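PDB 3GGD: SAM-dependent methyltransferase from Anabaena variabilis ATCC 29413, which probably transfers a methyl group from S-adenosylmethionine to an acceptor not yet known, and holds the spent cofactor S-adenosyl-L-homocysteine in its cleft. Local coordinates for residues 23-26 with 27-31; 116-119 with 120-124; 198-201 with 202-205. All coordinates share one frame; numbering follows the deposited sequence. Where two conformers were deposited one is given.

Overall arrangement
The three contacts follow one another along the chain and none touches another. Contact 1 closes helix 15-29, whose Trp23 reaches the cofactor product; contact 2 closes helix 113-123, which follows strand 103-107 and leads to strand 127-131; contact 3 opens helix 201-207, just ahead of strand 211-217. The centres of contacts 1 and 3 are about 32 Å apart on opposite sides of the chain's centre, while the centre of contact 2 lies about 31 Å from that of contact 1 and 26 Å from that of contact 3. All belong to a Rossmann-like methyltransferase with strand order 3-2-1-4-5-7-6; two helix ends and one helix start lie at separate places around its seven-stranded mixed sheet.

Contact 1 (23-26 with 27-31); sequences WNKT and LVNST. With SAH (S-adenosyl-L-homocysteine), chain E.
Asn29 folds back over the last turn of helix 15-29 and crosses Lys25 at about a right angle, its amide ND2 lying 3.7 Å from CG of Lys25. With CG anti to its own carbonyl carbon (chi1 -62°), Asn29 turns its amide toward the preceding turn, and ND2 donates to Lys25 O over 3.0 Å, in the carbonyl plane and on a lone pair. The backbone N of Asn29 also donates to that oxygen, tilted from the plane, and two donors from one residue therefore grip a single carbonyl. Asparagine suits the place because its short amide can reach back to the turn before it. Beyond it the helix ends: Ser30 takes positive phi and gives only a weak bond from its N to Thr26 O. Thr26 and Thr31 then cross obliquely, their OG1 atoms 3.9 Å apart and joined by a water, which donates to Thr26 OG1 at 2.9 Å. Thr26 OG1 is also bonded to Tyr22 O, within the helix. The chain of Lys25 crosses Thr31 at about a right angle, and its NZ is bonded to Leu188 O and His192 NE2. Nearly two turns before this end, Trp23 presents the edge of its indole to S-adenosyl-L-homocysteine. NE1 donates to ribose O3' over 3.0 Å and weakly to O2' at 3.2 Å, while Asp85 also bonds the ligand. A single N-H shared unequally between two neighbouring hydroxyls is consistent with recognition of the ribose diol by the indole edge.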
# COMPACT_ATOMS: atom_id res chain seq x y z
N TRP A 23 1.02 14.30 0.24
CA TRP A 23 1.57 14.14 1.59
C TRP A 23 2.04 15.45 2.14
O TRP A 23 1.86 15.73 3.32
CB TRP A 23 2.67 13.10 1.62
CG TRP A 23 2.17 11.68 1.70
CD1 TRP A 23 2.39 10.68 0.79
CD2 TRP A 23 1.41 11.09 2.77
NE1 TRP A 23 1.83 9.52 1.22
CE2 TRP A 23 1.21 9.74 2.43
CE3 TRP A 23 0.90 11.57 3.98
CZ2 TRP A 23 0.54 8.86 3.27
CZ3 TRP A 23 0.19 10.69 4.81
CH2 TRP A 23 0.03 9.35 4.46
N ASN A 24 2.61 16.30 1.30
CA ASN A 24 3.01 17.61 1.81
C ASN A 24 1.78 18.45 2.24
O ASN A 24 1.81 19.17 3.26
CB ASN A 24 3.84 18.38 0.82
CG ASN A 24 4.55 19.57 1.48
OD1 ASN A 24 4.20 20.71 1.23
ND2 ASN A 24 5.50 19.30 2.36
N LYS A 25 0.70 18.37 1.47
CA LYS A 25 -0.53 19.05 1.84
C LYS A 25 -1.05 18.49 3.16
O LYS A 25 -1.49 19.25 4.04
CB LYS A 25 -1.59 18.90 0.76
CG LYS A 25 -2.93 19.43 1.21
CD LYS A 25 -4.06 18.97 0.42
CE LYS A 25 -4.39 17.52 0.59
NZ LYS A 25 -5.19 17.24 -0.66
N THR A 26 -1.00 17.17 3.30
CA THR A 26 -1.40 16.49 4.53
C THR A 26 -0.56 16.92 5.74
O THR A 26 -1.11 17.26 6.80
CB THR A 26 -1.39 14.99 4.31
OG1 THR A 26 -2.26 14.71 3.21
CG2 THR A 26 -1.81 14.22 5.56
N LEU A 27 0.77 16.93 5.56
CA LEU A 27 1.73 17.38 6.58
C LEU A 27 1.48 18.83 7.00
O LEU A 27 1.36 19.13 8.19
CB LEU A 27 3.17 17.26 6.05
CG LEU A 27 4.35 17.85 6.87
CD1 LEU A 27 4.46 17.23 8.27
CD2 LEU A 27 5.66 17.68 6.10
N VAL A 28 1.43 19.73 6.03
CA VAL A 28 1.19 21.14 6.34
C VAL A 28 -0.13 21.41 7.04
O VAL A 28 -0.21 22.17 8.05
CB VAL A 28 1.28 22.01 5.08
CG1 VAL A 28 0.84 23.49 5.40
CG2 VAL A 28 2.72 21.99 4.50
N ASN A 29 -1.18 20.76 6.57
CA ASN A 29 -2.53 21.15 6.97
C ASN A 29 -3.21 20.19 7.90
O ASN A 29 -4.30 20.47 8.34
CB ASN A 29 -3.38 21.34 5.70
CG ASN A 29 -2.86 22.46 4.81
OD1 ASN A 29 -2.99 23.62 5.15
ND2 ASN A 29 -2.27 22.10 3.66
N SER A 30 -2.56 19.06 8.20
CA SER A 30 -3.13 18.07 9.09
C SER A 30 -4.54 17.63 8.66
O SER A 30 -5.47 17.60 9.46
CB SER A 30 -3.14 18.61 10.55
OG SER A 30 -1.81 18.86 10.98
N THR A 31 -4.69 17.21 7.41
CA THR A 31 -5.97 16.81 6.90
C THR A 31 -6.08 15.27 7.03
O THR A 31 -5.08 14.58 7.21
CB THR A 31 -6.13 17.32 5.45
OG1 THR A 31 -4.96 17.02 4.71
CG2 THR A 31 -6.31 18.83 5.39
N SAH E . 0.73 1.41 3.25
CA SAH E . 0.30 2.71 3.83
CB SAH E . -0.01 3.79 2.78
CG SAH E . -1.04 3.50 1.68
SD SAH E . -1.34 4.91 0.59
C SAH E . -0.91 2.55 4.75
O SAH E . -1.16 3.42 5.62
OXT SAH E . -1.65 1.58 4.62
C5' SAH E . -0.25 4.53 -0.75
C4' SAH E . 1.23 4.88 -0.44
O4' SAH E . 2.06 4.51 -1.57
C3' SAH E . 1.55 6.36 -0.19
O3' SAH E . 2.25 6.57 1.02
C2' SAH E . 2.45 6.76 -1.36
O2' SAH E . 3.34 7.87 -1.12
C1' SAH E . 3.12 5.45 -1.70
N9 SAH E . 3.70 5.41 -3.05
C8 SAH E . 3.08 5.88 -4.17
N7 SAH E . 3.86 5.66 -5.24
C5 SAH E . 5.00 5.06 -4.79
C6 SAH E . 6.24 4.62 -5.41
N6 SAH E . 6.35 4.83 -6.74
N1 SAH E . 7.22 4.08 -4.67
C2 SAH E . 7.05 3.93 -3.31
N3 SAH E . 5.94 4.33 -2.70
C4 SAH E . 4.92 4.91 -3.36
O HOH W 1 -5.13 14.76 3.60

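Contact 2 (116-119 with 120-124); sequences AAQI and HSEIG
His120 begins the last turn of helix 113-123, its N donating to Ala116 O at 2.9 Å while its CB rests 3.6 Å from the same oxygen. Its ring lies with one face against the backbone of Gly124, and NE2 is bonded to Asp125, just beyond the helix. Ser121 follows, and its hydroxyl sits between its backbone N and carbonyl carbon (chi1 71°), a position from which OG donates to Gln118 O over 2.6 Å, in the carbonyl plane and on a lone pair. Serine is short enough to turn back this way. Gln118 O takes the N-H of Glu122 as well. The side chain of Glu122 meets that of Gln118 at a slant, amide and carboxylate planes 51° apart, and NE2 of Gln118 donates to OE2 of Glu122 at 2.7 Å along a nearly straight line (166°). The donor meets the anti lone pair of OE2, and OE1 forms a salt bridge with Arg106 of strand 103-107, so both oxygens of this exposed carboxylate are engaged. Ile123 lies side by side with Ile119, its CD1 3.9 Å from CG2 of Ile119, two branched apolar chains suited to packing, Ile119 on Leu108 and Leu152, Ile123 on Pro59 and Arg80. Ile119 O accepts from the N of Ile123 and from the N of Glu122, the latter standing above the carbonyl plane. Gly124 leaves the helix with positive phi, a conformation glycine tolerates readily. This glycine-terminated turn ends a helix linking edge strand 103-107 to strand 127-131, past two intervening strands of the Rossmann-like methyltransferase fold.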
# COMPACT_ATOMS: atom_id res chain seq x y z
N ALA A 116 15.67 -0.17 -5.71
CA ALA A 116 15.50 -1.47 -5.07
C ALA A 116 16.78 -2.30 -5.12
O ALA A 116 17.12 -2.98 -4.14
CB ALA A 116 14.25 -2.22 -5.69
N ALA A 117 17.48 -2.29 -6.26
CA ALA A 117 18.72 -2.99 -6.39
C ALA A 117 19.73 -2.49 -5.33
O ALA A 117 20.45 -3.29 -4.73
CB ALA A 117 19.33 -2.84 -7.87
N GLN A 118 19.76 -1.19 -5.10
CA GLN A 118 20.69 -0.61 -4.12
C GLN A 118 20.36 -1.13 -2.71
O GLN A 118 21.23 -1.67 -2.03
CB GLN A 118 20.63 0.93 -4.15
CG GLN A 118 21.53 1.62 -3.14
CD GLN A 118 22.99 1.26 -3.27
OE1 GLN A 118 23.55 1.34 -4.36
NE2 GLN A 118 23.62 0.87 -2.16
N ILE A 119 19.11 -1.04 -2.34
CA ILE A 119 18.65 -1.54 -1.04
C ILE A 119 19.00 -3.03 -0.86
O ILE A 119 19.58 -3.44 0.16
CB ILE A 119 17.12 -1.36 -0.91
CG1 ILE A 119 16.76 0.10 -0.62
CG2 ILE A 119 16.59 -2.19 0.26
CD1 ILE A 119 16.87 0.44 0.86
N HIS A 120 18.64 -3.86 -1.84
CA HIS A 120 18.89 -5.29 -1.72
C HIS A 120 20.41 -5.55 -1.60
O HIS A 120 20.82 -6.48 -0.91
CB HIS A 120 18.26 -6.12 -2.87
CG HIS A 120 18.42 -7.59 -2.70
ND1 HIS A 120 19.59 -8.25 -3.02
CD2 HIS A 120 17.57 -8.54 -2.23
CE1 HIS A 120 19.46 -9.54 -2.72
NE2 HIS A 120 18.23 -9.74 -2.26
N SER A 121 21.25 -4.75 -2.28
CA SER A 121 22.69 -4.97 -2.20
C SER A 121 23.18 -4.73 -0.76
O SER A 121 24.18 -5.31 -0.34
CB SER A 121 23.48 -4.10 -3.16
OG SER A 121 23.47 -2.73 -2.76
N GLU A 122 22.47 -3.89 -0.01
CA GLU A 122 22.81 -3.60 1.38
C GLU A 122 22.25 -4.60 2.38
O GLU A 122 22.94 -4.97 3.28
CB GLU A 122 22.29 -2.22 1.76
CG GLU A 122 22.97 -1.08 0.97
CD GLU A 122 22.29 0.27 1.19
OE1 GLU A 122 21.71 0.47 2.27
OE2 GLU A 122 22.38 1.12 0.28
N ILE A 123 21.02 -5.05 2.22
CA ILE A 123 20.36 -5.83 3.28
C ILE A 123 20.06 -7.29 2.95
O ILE A 123 19.69 -8.07 3.83
CB ILE A 123 19.09 -5.08 3.78
CG1 ILE A 123 17.97 -5.11 2.75
CG2 ILE A 123 19.45 -3.62 4.20
CD1 ILE A 123 16.59 -4.62 3.25
N GLY A 124 20.23 -7.69 1.68
CA GLY A 124 19.85 -9.01 1.24
C GLY A 124 18.36 -9.14 1.06
O GLY A 124 17.61 -8.14 1.04

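Contact 3 (198-201 with 202-205); sequences IFTA and EDIE
Phe199 carries its CG anti to the backbone N (chi1 -165°), which swings the ring beneath Asp203, while Asp203 holds its own CG anti to the carbonyl carbon (chi1 -71°) and sends its carboxylate back toward the start of the helix. CB of Asp203 sits over one face of the Phe199 ring, 3.6 Å from the centroid, a CH-pi contact, and the carboxylate plane is turned 40° from the ring. Ile204 comes to the ring edge instead, its CD1 3.5 Å from CE1 of Phe199; a flat apolar ring suits both neighbours. Polar bonds close the same turn: Thr200 N donates to OD2 of Asp203 over 3.0 Å on its anti side, and Asp203 N returns a bond to Thr200 OG1 at 3.1 Å. This reciprocal pair is a capping box, with Thr200 as N-cap of helix 201-207: the hydroxyl takes the N-H of Asp203 in the first turn, and the short carboxylate that of the N-cap itself. A water donates to both OD2 of Asp203 and Ile198 O, which also accepts from Arg142. An alanine in place of Phe199 would remove the ring, and Asp203 CB and Ile204 CD1 would probably lose the surface they rest on, leaving a gap beside Phe134 and Phe238. The helix dipole, positive at this end, is likely to favour the charged form of Asp203.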
# COMPACT_ATOMS: atom_id res chain seq x y z
N ILE A 198 -7.82 -1.21 -9.30
CA ILE A 198 -8.16 -2.63 -9.06
C ILE A 198 -6.92 -3.53 -9.17
O ILE A 198 -6.21 -3.44 -10.16
CB ILE A 198 -9.19 -3.09 -10.15
CG1 ILE A 198 -10.44 -2.19 -10.16
CG2 ILE A 198 -9.60 -4.57 -9.96
CD1 ILE A 198 -11.22 -2.21 -11.50
N PHE A 199 -6.67 -4.42 -8.19
CA PHE A 199 -5.61 -5.40 -8.29
C PHE A 199 -6.21 -6.78 -8.00
O PHE A 199 -6.95 -6.95 -7.01
CB PHE A 199 -4.47 -5.07 -7.32
CG PHE A 199 -3.21 -5.81 -7.60
CD1 PHE A 199 -2.97 -7.05 -7.02
CD2 PHE A 199 -2.27 -5.30 -8.47
CE1 PHE A 199 -1.83 -7.74 -7.28
CE2 PHE A 199 -1.10 -5.99 -8.76
CZ PHE A 199 -0.87 -7.21 -8.15
N THR A 200 -5.92 -7.76 -8.85
CA THR A 200 -6.54 -9.07 -8.79
C THR A 200 -5.56 -10.25 -8.79
O THR A 200 -4.33 -10.08 -9.00
CB THR A 200 -7.41 -9.27 -10.04
OG1 THR A 200 -6.54 -9.43 -11.17
CG2 THR A 200 -8.35 -8.06 -10.32
N ALA A 201 -6.10 -11.45 -8.60
CA ALA A 201 -5.33 -12.68 -8.69
C ALA A 201 -4.69 -12.74 -10.07
O ALA A 201 -3.57 -13.22 -10.23
CB ALA A 201 -6.24 -13.94 -8.48
N GLU A 202 -5.40 -12.27 -11.08
CA GLU A 202 -4.84 -12.31 -12.44
C GLU A 202 -3.66 -11.34 -12.57
O GLU A 202 -2.77 -11.59 -13.36
CB GLU A 202 -5.90 -12.02 -13.51
CG GLU A 202 -6.96 -13.12 -13.65
CD GLU A 202 -7.92 -13.22 -12.41
OE1 GLU A 202 -8.14 -12.20 -11.66
OE2 GLU A 202 -8.44 -14.34 -12.19
N ASP A 203 -3.64 -10.26 -11.78
CA ASP A 203 -2.49 -9.37 -11.78
C ASP A 203 -1.26 -10.02 -11.14
O ASP A 203 -0.14 -9.68 -11.50
CB ASP A 203 -2.79 -8.02 -11.09
CG ASP A 203 -3.74 -7.13 -11.90
OD1 ASP A 203 -3.56 -6.98 -13.14
OD2 ASP A 203 -4.68 -6.57 -11.29
N ILE A 204 -1.46 -10.91 -10.17
CA ILE A 204 -0.34 -11.64 -9.56
C ILE A 204 0.31 -12.50 -10.67
O ILE A 204 1.50 -12.53 -10.81
CB ILE A 204 -0.73 -12.56 -8.40
CG1 ILE A 204 -1.32 -11.76 -7.22
CG2 ILE A 204 0.49 -13.41 -7.96
CD1 ILE A 204 -0.37 -10.82 -6.56
N GLU A 205 -0.49 -13.18 -11.47
CA GLU A 205 0.04 -13.97 -12.58
C GLU A 205 0.73 -13.11 -13.65
O GLU A 205 1.75 -13.51 -14.22
CB GLU A 205 -1.06 -14.81 -13.21
CG GLU A 205 -0.62 -15.61 -14.44
CD GLU A 205 0.48 -16.65 -14.15
OE1 GLU A 205 0.61 -17.12 -13.00
OE2 GLU A 205 1.21 -17.04 -15.09
O HOH W 2 -6.43 -5.22 -12.64